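PDB 4QEY: uncharacterized protein from Bacteroides ovatus, which is of unknown function but resembles PLAT/LH2- and C2-like calcium-binding lipoproteins, and so may bind calcium. Local coordinates for residues L28-G33 with N63-Q68; V40-N45 with L51-L56; C67-G70 with M75-C78. One frame throughout, in Å; residues are numbered along the deposited sequence.

Contact 1. Residues L28-G33 with N63-Q68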
# COMPACT_ATOMS: atom_id res chain seq x y z
N LEU A 28 1.05 -9.14 6.15
CA LEU A 28 0.96 -8.11 5.12
C LEU A 28 2.27 -7.34 5.10
O LEU A 28 2.67 -6.77 6.13
CB LEU A 28 -0.25 -7.16 5.34
CG LEU A 28 -0.38 -5.96 4.40
CD1 LEU A 28 -0.61 -6.41 2.94
CD2 LEU A 28 -1.48 -5.05 4.84
N ASN A 29 2.97 -7.39 3.95
CA ASN A 29 4.24 -6.71 3.73
C ASN A 29 4.05 -5.73 2.62
O ASN A 29 3.56 -6.12 1.56
CB ASN A 29 5.36 -7.72 3.43
CG ASN A 29 5.41 -8.84 4.43
OD1 ASN A 29 5.78 -8.65 5.59
ND2 ASN A 29 4.96 -10.03 4.01
N ILE A 30 4.33 -4.45 2.87
CA ILE A 30 4.10 -3.43 1.85
C ILE A 30 5.37 -2.56 1.71
O ILE A 30 6.13 -2.36 2.66
CB ILE A 30 2.83 -2.57 2.09
CG1 ILE A 30 2.82 -1.91 3.47
CG2 ILE A 30 1.56 -3.41 1.90
CD1 ILE A 30 1.52 -1.08 3.83
N ALA A 31 5.64 -2.14 0.47
CA ALA A 31 6.76 -1.29 0.12
C ALA A 31 6.27 -0.14 -0.74
O ALA A 31 5.50 -0.35 -1.67
CB ALA A 31 7.83 -2.10 -0.61
N PHE A 32 6.68 1.08 -0.39
CA PHE A 32 6.34 2.31 -1.10
C PHE A 32 7.58 2.97 -1.65
O PHE A 32 8.64 3.02 -0.98
CB PHE A 32 5.60 3.31 -0.20
CG PHE A 32 4.33 2.85 0.45
CD1 PHE A 32 4.35 2.18 1.68
CD2 PHE A 32 3.09 3.18 -0.09
CE1 PHE A 32 3.17 1.82 2.32
CE2 PHE A 32 1.90 2.84 0.57
CZ PHE A 32 1.95 2.16 1.77
N GLY A 33 7.45 3.47 -2.86
CA GLY A 33 8.49 4.18 -3.59
C GLY A 33 7.85 5.31 -4.36
O GLY A 33 6.72 5.17 -4.83
N ASN A 63 -4.33 -1.18 10.96
CA ASN A 63 -5.42 -1.45 10.01
C ASN A 63 -5.36 -0.50 8.82
O ASN A 63 -6.01 -0.75 7.80
CB ASN A 63 -6.77 -1.33 10.71
CG ASN A 63 -7.04 -2.49 11.66
OD1 ASN A 63 -7.31 -3.63 11.24
ND2 ASN A 63 -6.96 -2.23 12.96
N LYS A 64 -4.57 0.57 8.94
CA LYS A 64 -4.39 1.59 7.91
C LYS A 64 -2.94 2.07 7.91
O LYS A 64 -2.38 2.37 8.96
CB LYS A 64 -5.39 2.74 8.16
CG LYS A 64 -5.43 3.86 7.13
CD LYS A 64 -6.42 4.94 7.57
CE LYS A 64 -6.46 6.15 6.66
NZ LYS A 64 -7.45 7.16 7.13
N ILE A 65 -2.32 2.09 6.72
CA ILE A 65 -0.96 2.60 6.49
C ILE A 65 -1.07 3.59 5.36
O ILE A 65 -1.67 3.30 4.33
CB ILE A 65 0.11 1.49 6.22
CG1 ILE A 65 0.34 0.62 7.45
CG2 ILE A 65 1.46 2.10 5.76
CD1 ILE A 65 1.02 1.30 8.73
N SER A 66 -0.47 4.75 5.56
CA SER A 66 -0.45 5.82 4.58
C SER A 66 0.97 6.26 4.29
O SER A 66 1.83 6.27 5.19
CB SER A 66 -1.28 7.00 5.09
OG SER A 66 -1.22 8.09 4.18
N CYS A 67 1.22 6.63 3.03
CA CYS A 67 2.49 7.15 2.58
C CYS A 67 2.23 8.23 1.51
O CYS A 67 1.39 8.02 0.64
CB CYS A 67 3.39 6.03 2.07
SG CYS A 67 5.08 6.56 1.74
N GLN A 68 2.91 9.38 1.61
CA GLN A 68 2.74 10.49 0.66
C GLN A 68 4.05 11.23 0.38
O GLN A 68 4.99 11.15 1.17
CB GLN A 68 1.69 11.50 1.18
CG GLN A 68 2.12 12.27 2.43
CD GLN A 68 1.00 13.03 3.06
OE1 GLN A 68 0.03 12.44 3.53
NE2 GLN A 68 1.18 14.32 3.19

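Contact 2. Residues V40-N45 with L51-L56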
# COMPACT_ATOMS: atom_id res chain seq x y z
N VAL A 40 14.56 11.87 -6.46
CA VAL A 40 14.04 10.92 -5.47
C VAL A 40 13.21 11.71 -4.46
O VAL A 40 13.67 12.73 -3.94
CB VAL A 40 15.13 10.06 -4.79
CG1 VAL A 40 14.50 8.95 -3.97
CG2 VAL A 40 16.10 9.46 -5.80
N ALA A 41 11.98 11.25 -4.19
CA ALA A 41 11.05 11.94 -3.31
C ALA A 41 11.20 11.53 -1.84
O ALA A 41 11.34 10.35 -1.51
CB ALA A 41 9.64 11.64 -3.75
N LYS A 42 11.09 12.52 -0.95
CA LYS A 42 10.99 12.29 0.48
C LYS A 42 9.64 11.66 0.78
O LYS A 42 8.67 11.99 0.11
CB LYS A 42 11.17 13.59 1.26
CG LYS A 42 12.56 14.14 1.32
CD LYS A 42 12.59 15.07 2.50
CE LYS A 42 13.95 15.60 2.87
NZ LYS A 42 13.96 16.04 4.30
N LEU A 43 9.56 10.76 1.76
CA LEU A 43 8.25 10.15 2.04
C LEU A 43 7.76 10.56 3.42
O LEU A 43 8.55 10.69 4.36
CB LEU A 43 8.29 8.61 1.91
CG LEU A 43 8.71 8.04 0.56
CD1 LEU A 43 8.72 6.53 0.60
CD2 LEU A 43 7.80 8.54 -0.58
N TYR A 44 6.46 10.76 3.54
CA TYR A 44 5.86 11.22 4.78
C TYR A 44 4.65 10.42 5.15
O TYR A 44 3.93 9.95 4.28
CB TYR A 44 5.45 12.71 4.64
CG TYR A 44 6.56 13.63 4.18
CD1 TYR A 44 7.48 14.15 5.09
CD2 TYR A 44 6.67 14.01 2.84
CE1 TYR A 44 8.51 14.99 4.67
CE2 TYR A 44 7.69 14.87 2.42
CZ TYR A 44 8.60 15.36 3.34
OH TYR A 44 9.59 16.24 2.95
N ASN A 45 4.38 10.32 6.46
CA ASN A 45 3.17 9.67 6.96
C ASN A 45 2.03 10.72 6.98
O ASN A 45 2.26 11.86 6.58
CB ASN A 45 3.40 9.03 8.34
CG ASN A 45 3.78 9.97 9.46
OD1 ASN A 45 3.77 11.19 9.35
ND2 ASN A 45 4.11 9.40 10.60
N LEU A 51 9.72 9.75 6.62
CA LEU A 51 9.90 8.30 6.75
C LEU A 51 11.20 7.79 6.11
O LEU A 51 11.61 6.66 6.38
CB LEU A 51 8.71 7.59 6.06
CG LEU A 51 7.32 7.80 6.65
CD1 LEU A 51 6.26 7.26 5.72
CD2 LEU A 51 7.20 7.18 8.05
N GLY A 52 11.77 8.60 5.23
CA GLY A 52 12.93 8.27 4.41
C GLY A 52 12.52 8.34 2.95
O GLY A 52 11.44 8.82 2.63
N ASP A 53 13.37 7.84 2.05
CA ASP A 53 13.12 7.88 0.60
C ASP A 53 12.54 6.57 0.07
O ASP A 53 12.22 6.45 -1.11
CB ASP A 53 14.43 8.20 -0.12
CG ASP A 53 15.07 9.50 0.31
OD1 ASP A 53 14.36 10.37 0.85
OD2 ASP A 53 16.30 9.64 0.14
N SER A 54 12.40 5.59 0.95
CA SER A 54 11.76 4.30 0.70
C SER A 54 11.01 3.92 1.97
O SER A 54 11.58 4.10 3.05
CB SER A 54 12.77 3.23 0.29
OG SER A 54 13.50 2.76 1.41
N TYR A 55 9.77 3.45 1.87
CA TYR A 55 9.04 3.08 3.07
C TYR A 55 8.60 1.62 2.96
O TYR A 55 7.78 1.26 2.12
CB TYR A 55 7.87 4.04 3.31
CG TYR A 55 7.09 3.79 4.57
CD1 TYR A 55 7.74 3.66 5.80
CD2 TYR A 55 5.69 3.83 4.57
CE1 TYR A 55 7.02 3.44 6.97
CE2 TYR A 55 4.96 3.66 5.74
CZ TYR A 55 5.63 3.48 6.94
OH TYR A 55 4.92 3.31 8.10
N LEU A 56 9.24 0.78 3.75
CA LEU A 56 9.02 -0.66 3.80
C LEU A 56 8.47 -1.07 5.17
O LEU A 56 9.11 -0.79 6.19
CB LEU A 56 10.34 -1.40 3.49
CG LEU A 56 10.77 -1.57 2.00
CD1 LEU A 56 10.95 -0.23 1.23
CD2 LEU A 56 12.08 -2.29 1.92
O HOH W 1 11.06 7.88 -2.75

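Contact 3. Residues C67-G70 with M75-C78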
# COMPACT_ATOMS: atom_id res chain seq x y z
N CYS A 67 1.22 6.63 3.03
CA CYS A 67 2.49 7.15 2.58
C CYS A 67 2.23 8.23 1.51
O CYS A 67 1.39 8.02 0.64
CB CYS A 67 3.39 6.03 2.07
SG CYS A 67 5.08 6.56 1.74
N GLN A 68 2.91 9.38 1.61
CA GLN A 68 2.74 10.49 0.66
C GLN A 68 4.05 11.23 0.38
O GLN A 68 4.99 11.15 1.17
CB GLN A 68 1.69 11.50 1.18
CG GLN A 68 2.12 12.27 2.43
CD GLN A 68 1.00 13.03 3.06
OE1 GLN A 68 0.03 12.44 3.53
NE2 GLN A 68 1.18 14.32 3.19
N THR A 69 4.08 11.97 -0.74
CA THR A 69 5.18 12.83 -1.16
C THR A 69 4.87 14.29 -0.80
O THR A 69 3.83 14.58 -0.21
CB THR A 69 5.45 12.71 -2.69
OG1 THR A 69 4.32 13.19 -3.40
CG2 THR A 69 5.81 11.35 -3.13
N GLY A 70 5.74 15.19 -1.24
CA GLY A 70 5.55 16.62 -1.13
C GLY A 70 4.73 17.07 -2.31
O GLY A 70 4.28 16.23 -3.10
N MSE A 75 5.02 10.64 -9.07
CA MSE A 75 4.58 9.24 -9.08
C MSE A 75 4.80 8.55 -7.75
O MSE A 75 5.80 8.83 -7.09
CB MSE A 75 5.38 8.49 -10.16
CG MSE A 75 4.82 7.14 -10.48
SE MSE A 75 6.23 5.89 -10.82
CE MSE A 75 6.98 5.70 -8.93
N MSE A 76 3.92 7.60 -7.40
CA MSE A 76 4.09 6.74 -6.23
C MSE A 76 3.63 5.32 -6.57
O MSE A 76 2.61 5.15 -7.24
CB MSE A 76 3.37 7.25 -4.97
CG MSE A 76 3.63 6.32 -3.77
SE MSE A 76 2.96 6.87 -2.06
CE MSE A 76 4.18 8.29 -1.79
N THR A 77 4.39 4.31 -6.11
CA THR A 77 4.08 2.90 -6.30
C THR A 77 4.02 2.20 -4.95
O THR A 77 4.82 2.47 -4.06
CB THR A 77 5.11 2.23 -7.23
OG1 THR A 77 5.08 2.90 -8.48
CG2 THR A 77 4.82 0.75 -7.48
N CYS A 78 3.07 1.29 -4.82
CA CYS A 78 2.91 0.45 -3.65
C CYS A 78 2.89 -0.99 -4.09
O CYS A 78 2.05 -1.39 -4.90
CB CYS A 78 1.66 0.81 -2.85
SG CYS A 78 1.40 -0.24 -1.39

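Contact 1. Residues L28-G33 with N63-Q68
The most polar atom touching across this contact is Cys67 SG, and it meets carbon of Phe32: SG lies 3.8 Å from Phe32 CB and stands obliquely to the aromatic ring, 4.5 Å from SG to the Phe32 centroid, a sulfur-aromatic contact. Cys67 CB comes in over one face of that ring as a CH-pi contact, 3.7 Å from CB to the Phe32 centroid and only 15° off the ring normal. Because SG is anti to the backbone N of Cys67 (chi1 -171°), it lies back toward the root of the phenylalanine while CB takes the face. Further along, the CG2 methyl of Ile65 touches two side chains, Ile30 CD1 at 3.7 Å from CG2 and Phe32 CE1 at 3.9 Å. Ile30 and Ile65 meet at a slant. The strands 28-33 and 64-68 run nearly parallel, 15° apart, with axes 8.4 Å from each other, and belong to the two facing sheets of a beta sandwich. Val17 and Val60 border Ile30, and Cys78 adjoins Phe32. No hydrogen bond spans the two segments, which implies that their facing is held by apolar, sulfur and aromatic contacts, while backbone bonds tie each strand into its own sheet.

Contact 2. Residues V40-N45 with L51-L56
Leu43 is gripped through its backbone by two residues at once: Leu51 N donates to Leu43 O over 2.7 Å in a nearly straight bond (169°), and Leu43 N donates to Gly52 O over 2.8 Å in a more bent one (137°). Its side chain then runs past the same Gly52 carbonyl and carries CD1 on to the following strand, where Leu43 CD1 lies 3.8 Å from Tyr55 CB. With CG anti to the carbonyl carbon (chi1 -59°) and the branch extended beyond it, the methyl reaches Tyr55 past the backbone of Asp53 and Ser54. Leu51, with nearly the same torsions, brings its CD1 to 3.6 Å from the carbonyl carbon C of Tyr44. The same CD1 sits over the centre of one face of the Tyr55 ring, a methyl between the Tyr44-Asn45 peptide and the aromatic plane. These contacts belong to a short, weakly bonded antiparallel beta hairpin of strands 43-44 and 50-52 at the surface of the sandwich. At the backbone angles of Gly52 a CB would collide with Leu51 O, so glycine is called for. Toward the outer end Val40 crosses Asp53 at about a right angle, with Val40 CG1 3.9 Å from Asp53 CB. A water lies between Ala41 O and Asp53 O, its oxygen 2.8 Å from Ala41 O. Farther out, Asp53 OD1 hydrogen-bonds Tyr50 OH, Lys42 makes a cation-pi contact with Tyr50, and Asn45 OD1 accepts from Glu49 N inside the hairpin loop. Behind Leu43 stand Ala34 and Cys67.

Contact 3. Residues C67-G70 with M75-C78
The carbonyl O and SG of Cys67 both lie against the side chain of Met76, a selenomethionine, whose SE and CE pass beside them: Cys67 O lies 3.3 Å from Met76 SE, and Cys67 SG 4.0 Å from Met76 CE. The Met76 side chain is stretched out straight from its backbone through chi2 and bends only at chi3 (-71°), which turns the terminal methyl along the opposing backbone. The CB of Gln68 points away, and its main chain makes the contact, CA 3.6 Å from Met76 CE. Thr69 CG2 lies 3.7 Å from Met76 CE, the two side chains running antiparallel alongside one another. The Thr69 hydroxyl faces elsewhere: OG1 donates to Gly70 O over 3.1 Å, in the carbonyl plane and on a lone pair, and also pairs with His13 N. Replacing Thr69 by an alanine would probably leave the Met76 methyl without one of its neighbours and His13 N without this hydroxyl partner. Leu43, Ala34 and Ile15 also border the Met76 side chain, and none of the contacts between 67-70 and 75-78 is a hydrogen bond. Strands 64-68 and 73-84 follow one another in the chain yet lie in different sheets and meet through their side chains, the arrangement of a beta-arch at one end of a beta sandwich.

From the N terminus, strand 13-21 enters one sheet and strand 26-36 the other. The chain then runs out into the hairpin of contact 2, which closes the small loop 46-50, and strand 55-57 returns to pair beside 26-36 through a probable hydrogen bond from Phe32 N to Tyr55 O. Strand 64-68 lies in the first sheet, so contact 1 closes a longer loop across the sandwich, and contact 2 falls within that loop. Contact 3 begins on 64-68, where contact 1 ends, and closes the short turn back to strand 73-84, the other neighbour of 26-36. Tyr44 N, probably bonded to Gln68 O, fastens the hairpin to the edge strand that contacts 1 and 3 share.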